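Local structure of Sn-glycerol-3-phosphate ABC transporter substrate-binding protein UspB (Mycobacterium tuberculosis, 4MFI) at residues F240-I245 / E400-R405; A233-G238 / D408-F413. The protein probably binds glycerophosphocholine outside the membrane, as the substrate-binding subunit of an ABC transporter, and hands it over for uptake. All coordinates share one frame; numbering follows the deposited sequence.

Contact 1 of 2, residues F240-I245 / E400-R405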
loop_
_atom_site.group_PDB
_atom_site.type_symbol
_atom_site.label_atom_id
_atom_site.label_comp_id
_atom_site.label_asym_id
_atom_site.label_seq_id
_atom_site.Cartn_x
_atom_site.Cartn_y
_atom_site.Cartn_z
ATOM N N PHE A 240 9.790 0.411 21.145
ATOM C CA PHE A 240 9.026 -0.838 21.146
ATOM C C PHE A 240 9.616 -1.803 20.114
ATOM O O PHE A 240 9.873 -2.977 20.397
ATOM C CB PHE A 240 7.555 -0.554 20.827
ATOM C CG PHE A 240 6.759 -1.774 20.498
ATOM C CD1 PHE A 240 6.194 -2.534 21.514
ATOM C CD2 PHE A 240 6.552 -2.158 19.180
ATOM C CE1 PHE A 240 5.444 -3.659 21.228
ATOM C CE2 PHE A 240 5.805 -3.309 18.888
ATOM C CZ PHE A 240 5.255 -4.048 19.916
ATOM N N TYR A 241 9.837 -1.280 18.913
ATOM C CA TYR A 241 10.431 -2.035 17.823
ATOM C C TYR A 241 11.857 -2.483 18.168
ATOM O O TYR A 241 12.197 -3.654 18.031
ATOM C CB TYR A 241 10.387 -1.164 16.562
ATOM C CG TYR A 241 11.282 -1.577 15.422
ATOM C CD1 TYR A 241 12.489 -0.926 15.203
ATOM C CD2 TYR A 241 10.907 -2.586 14.533
ATOM C CE1 TYR A 241 13.302 -1.270 14.146
ATOM C CE2 TYR A 241 11.720 -2.935 13.467
ATOM C CZ TYR A 241 12.919 -2.273 13.283
ATOM O OH TYR A 241 13.741 -2.607 12.234
ATOM N N ARG A 242 12.692 -1.558 18.632
ATOM C CA ARG A 242 14.066 -1.905 18.970
ATOM C C ARG A 242 14.118 -2.963 20.065
ATOM O O ARG A 242 14.916 -3.901 19.987
ATOM C CB ARG A 242 14.853 -0.667 19.406
ATOM C CG ARG A 242 16.333 -0.930 19.618
ATOM C CD ARG A 242 17.075 0.355 19.984
ATOM N NE ARG A 242 18.496 0.084 20.165
ATOM C CZ ARG A 242 19.004 -0.467 21.261
ATOM N NH1 ARG A 242 18.199 -0.774 22.274
ATOM N NH2 ARG A 242 20.307 -0.709 21.348
ATOM N N ASN A 243 13.279 -2.812 21.089
ATOM C CA ASN A 243 13.288 -3.748 22.200
ATOM C C ASN A 243 12.773 -5.120 21.794
ATOM O O ASN A 243 13.209 -6.132 22.331
ATOM C CB ASN A 243 12.477 -3.208 23.378
ATOM C CG ASN A 243 13.141 -2.032 24.045
ATOM O OD1 ASN A 243 14.346 -1.810 23.892
ATOM N ND2 ASN A 243 12.364 -1.277 24.810
ATOM N N SER A 244 11.844 -5.168 20.846
ATOM C CA SER A 244 11.349 -6.465 20.393
ATOM C C SER A 244 12.492 -7.302 19.820
ATOM O O SER A 244 12.519 -8.527 19.980
ATOM C CB SER A 244 10.205 -6.312 19.378
ATOM O OG SER A 244 10.667 -5.867 18.113
ATOM N N ILE A 245 13.445 -6.633 19.180
ATOM C CA ILE A 245 14.542 -7.308 18.498
ATOM C C ILE A 245 15.731 -7.526 19.419
ATOM O O ILE A 245 16.382 -8.563 19.366
ATOM C CB ILE A 245 14.986 -6.493 17.258
ATOM C CG1 ILE A 245 13.843 -6.427 16.234
ATOM C CG2 ILE A 245 16.238 -7.082 16.631
ATOM C CD1 ILE A 245 14.027 -5.308 15.185
ATOM N N GLU A 400 15.998 -0.058 9.703
ATOM C CA GLU A 400 16.823 -1.241 9.508
ATOM C C GLU A 400 18.113 -1.159 10.333
ATOM O O GLU A 400 18.588 -2.173 10.834
ATOM C CB GLU A 400 17.127 -1.483 8.028
ATOM C CG GLU A 400 17.649 -2.890 7.759
ATOM C CD GLU A 400 18.066 -3.095 6.318
ATOM O OE1 GLU A 400 19.080 -2.495 5.899
ATOM O OE2 GLU A 400 17.385 -3.862 5.599
ATOM N N SER A 401 18.662 0.045 10.475
ATOM C CA SER A 401 19.854 0.254 11.297
ATOM C C SER A 401 19.563 -0.018 12.775
ATOM O O SER A 401 20.364 -0.640 13.475
ATOM C CB SER A 401 20.365 1.684 11.119
ATOM O OG SER A 401 21.526 1.922 11.893
ATOM N N ILE A 402 18.411 0.452 13.244
ATOM C CA ILE A 402 17.957 0.167 14.601
ATOM C C ILE A 402 17.791 -1.344 14.777
ATOM O O ILE A 402 18.250 -1.925 15.767
ATOM C CB ILE A 402 16.638 0.909 14.912
ATOM C CG1 ILE A 402 16.886 2.421 14.963
ATOM C CG2 ILE A 402 16.028 0.435 16.220
ATOM C CD1 ILE A 402 15.607 3.251 14.824
ATOM N N GLY A 403 17.177 -1.988 13.784
ATOM C CA GLY A 403 16.918 -3.419 13.842
ATOM C C GLY A 403 18.146 -4.312 13.735
ATOM O O GLY A 403 18.322 -5.223 14.548
ATOM N N LEU A 404 18.990 -4.074 12.731
ATOM C CA LEU A 404 20.149 -4.941 12.500
ATOM C C LEU A 404 21.344 -4.625 13.386
ATOM O O LEU A 404 22.098 -5.525 13.749
ATOM C CB LEU A 404 20.603 -4.875 11.041
ATOM C CG LEU A 404 19.661 -5.474 10.003
ATOM C CD1 LEU A 404 20.236 -5.262 8.619
ATOM C CD2 LEU A 404 19.453 -6.954 10.265
ATOM N N ARG A 405 21.529 -3.349 13.714
ATOM C CA ARG A 405 22.750 -2.925 14.398
ATOM C C ARG A 405 22.491 -2.367 15.791
ATOM O O ARG A 405 23.425 -1.945 16.483
ATOM C CB ARG A 405 23.498 -1.901 13.546
ATOM C CG ARG A 405 23.999 -2.477 12.238
ATOM C CD ARG A 405 24.952 -1.526 11.532
ATOM N NE ARG A 405 24.299 -0.748 10.481
ATOM C CZ ARG A 405 23.805 0.476 10.645
ATOM N NH1 ARG A 405 23.878 1.078 11.829
ATOM N NH2 ARG A 405 23.236 1.100 9.624
#
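The ring of Tyr241 reaches across to Ile402 and Gly403, where two nearly parallel helices of this periplasmic-binding-protein fold pack at -21°. Near the ring plane, CG2 of Ile402 meets the edge at CE1, 3.8 Å away. On one face lies CD1 of Ile245 from the ring's own helix, offset toward the rim. Trp200 of strand 198-201 meets the ring edge-to-face. CG of Tyr241 stands anti to the backbone N (chi1 163°), which carries the hydroxyl over to the backbone of 400-405. There OH lies 3.7 Å from CA of Gly403, a residue without a side chain. The buried hydroxyl is hydrogen-bonded to the O of Leu399.

Arg242 crosses Ile402 at about a right angle. Its CB, CG and CD all lie against CG2 of Ile402, the closest being CB at 3.6 Å. The chain is extended from CG to NE, and NH2 is hydrogen-bonded to the O of Gly406, just after 400-405. Ile245 meets Gly403 as well: its CD1 is 3.7 Å from CA of Gly403, and its CG2 is 3.5 Å from the O of Gly403.

Contact 2 of 2, residues A233-G238 / D408-F413; sequences ATIAAG and DVTKTF
Ile235 packs against Val409 and Thr410 where two helices of the solute-binding protein cross steeply, at 118°. From CB its side chain divides. The CG2 branch, anti to the backbone N, reaches the OG1 of Thr410 at 3.6 Å and lies 4.1 Å from the CG1 of Val409. The CG1 branch runs beside the backbone N (chi1 -69°) and passes the CD2 of Phe413 more loosely. Its tip, CD1, ends 3.8 Å from the OG1 of Thr410. Both methyls of Ile235 therefore meet the same hydroxyl, at the exposed border of the contact.

Deeper in, Val409 lies on the backbone of the facing helix. Its CG1 lies against the O of Ile235, and its CG2 is 3.5 Å from the O of Gly238. Gly238 has no side chain, and its CA lies close to CG1 of Val409 and 4.1 Å from CZ of Phe413. CG1 of Val409, from the same helix as Phe413, lies over one face of the Phe413 ring, offset toward its rim. At the ring edge, in plane, the O of Thr234 lies 3.6 Å from CE2. CG2 of Thr234 is 4.0 Å from the same CE2, the two side chains crossing obliquely.

No hydrogen bond joins the two segments. Asp408 serves its own helix as N-cap: OD2 takes the N-H of Lys411 on its anti lone pair (2.9 Å, 166°).

Behind the contact, Val409 and Phe413 also pack on Ile402 of helix 391-405. Thr234 and Ala237 also touch Asn214 of helix 211-216, so helix 232-245 packs on that helix as well as on helix 409-427.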
loop_
_atom_site.group_PDB
_atom_site.type_symbol
_atom_site.label_atom_id
_atom_site.label_comp_id
_atom_site.label_asym_id
_atom_site.label_seq_id
_atom_site.Cartn_x
_atom_site.Cartn_y
_atom_site.Cartn_z
ATOM N N ALA A 233 5.997 10.170 21.484
ATOM C CA ALA A 233 5.245 8.963 21.146
ATOM C C ALA A 233 5.907 8.176 20.015
ATOM O O ALA A 233 5.896 6.944 20.014
ATOM C CB ALA A 233 3.803 9.295 20.805
ATOM N N THR A 234 6.498 8.884 19.059
ATOM C CA THR A 234 7.170 8.228 17.945
ATOM C C THR A 234 8.449 7.545 18.405
ATOM O O THR A 234 8.743 6.411 18.015
ATOM C CB THR A 234 7.491 9.232 16.845
ATOM O OG1 THR A 234 6.288 9.933 16.512
ATOM C CG2 THR A 234 8.034 8.514 15.609
ATOM N N ILE A 235 9.219 8.233 19.239
ATOM C CA ILE A 235 10.415 7.623 19.812
ATOM C C ILE A 235 10.047 6.380 20.637
ATOM O O ILE A 235 10.736 5.359 20.577
ATOM C CB ILE A 235 11.227 8.645 20.636
ATOM C CG1 ILE A 235 11.847 9.685 19.690
ATOM C CG2 ILE A 235 12.310 7.944 21.459
ATOM C CD1 ILE A 235 12.566 10.791 20.378
ATOM N N ALA A 236 8.944 6.449 21.377
ATOM C CA ALA A 236 8.484 5.298 22.151
ATOM C C ALA A 236 8.133 4.108 21.254
ATOM O O ALA A 236 8.483 2.968 21.569
ATOM C CB ALA A 236 7.308 5.680 23.030
ATOM N N ALA A 237 7.441 4.367 20.142
ATOM C CA ALA A 237 7.150 3.309 19.175
ATOM C C ALA A 237 8.439 2.730 18.595
ATOM O O ALA A 237 8.566 1.512 18.429
ATOM C CB ALA A 237 6.244 3.826 18.069
ATOM N N GLY A 238 9.404 3.598 18.304
ATOM C CA GLY A 238 10.711 3.148 17.842
ATOM C C GLY A 238 11.386 2.225 18.844
ATOM O O GLY A 238 11.990 1.211 18.470
ATOM N N ASP A 408 20.661 3.521 18.287
ATOM C CA ASP A 408 19.818 4.228 19.236
ATOM C C ASP A 408 18.649 4.887 18.510
ATOM O O ASP A 408 18.843 5.533 17.481
ATOM C CB ASP A 408 20.655 5.286 19.953
ATOM C CG ASP A 408 19.872 6.037 21.008
ATOM O OD1 ASP A 408 19.758 5.519 22.138
ATOM O OD2 ASP A 408 19.389 7.153 20.717
ATOM N N VAL A 409 17.439 4.730 19.043
ATOM C CA VAL A 409 16.255 5.298 18.400
ATOM C C VAL A 409 16.285 6.827 18.338
ATOM O O VAL A 409 16.037 7.409 17.288
ATOM C CB VAL A 409 14.951 4.823 19.077
ATOM C CG1 VAL A 409 13.745 5.543 18.491
ATOM C CG2 VAL A 409 14.800 3.317 18.917
ATOM N N THR A 410 16.583 7.483 19.454
ATOM C CA THR A 410 16.596 8.944 19.465
ATOM C C THR A 410 17.644 9.509 18.508
ATOM O O THR A 410 17.355 10.413 17.728
ATOM C CB THR A 410 16.791 9.494 20.889
ATOM O OG1 THR A 410 15.667 9.111 21.687
ATOM C CG2 THR A 410 16.890 11.011 20.880
ATOM N N LYS A 411 18.852 8.959 18.542
ATOM C CA LYS A 411 19.898 9.429 17.642
ATOM C C LYS A 411 19.503 9.209 16.178
ATOM O O LYS A 411 19.652 10.102 15.334
ATOM C CB LYS A 411 21.220 8.731 17.956
ATOM C CG LYS A 411 22.346 9.102 17.017
ATOM C CD LYS A 411 23.542 8.176 17.219
ATOM C CE LYS A 411 24.585 8.368 16.134
ATOM N NZ LYS A 411 25.259 9.688 16.251
ATOM N N THR A 412 18.969 8.028 15.884
ATOM C CA THR A 412 18.627 7.682 14.509
ATOM C C THR A 412 17.483 8.543 13.986
ATOM O O THR A 412 17.595 9.148 12.910
ATOM C CB THR A 412 18.274 6.192 14.394
ATOM O OG1 THR A 412 19.403 5.413 14.806
ATOM C CG2 THR A 412 17.907 5.823 12.963
ATOM N N PHE A 413 16.402 8.628 14.760
ATOM C CA PHE A 413 15.246 9.431 14.361
ATOM C C PHE A 413 15.579 10.925 14.245
ATOM O O PHE A 413 15.052 11.615 13.371
ATOM C CB PHE A 413 14.058 9.220 15.310
ATOM C CG PHE A 413 13.323 7.911 15.108
ATOM C CD1 PHE A 413 13.807 6.935 14.245
ATOM C CD2 PHE A 413 12.125 7.673 15.768
ATOM C CE1 PHE A 413 13.110 5.737 14.062
ATOM C CE2 PHE A 413 11.429 6.487 15.596
ATOM C CZ PHE A 413 11.919 5.514 14.741
#

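In the fold
Both contacts use helix 232-245. Contact 1 takes its C-terminal end and pairs it with helix 391-405, nearly parallel. Contact 2 takes the part before it and sets it steeply across helix 409-427, the next helix in the chain. Their centres are 10 Å apart, and both lie well away from the centre of the chain. Contact 2 is the more buried, though Thr410 leaves it an exposed border; contact 1 is partly buried. Apolar packing on a glycine marks both. Contact 1 adds polar side-chain ends bonded just beyond its segments. The two join directly, with CD1 of Ile402 3.6 Å from CE1 of Phe413.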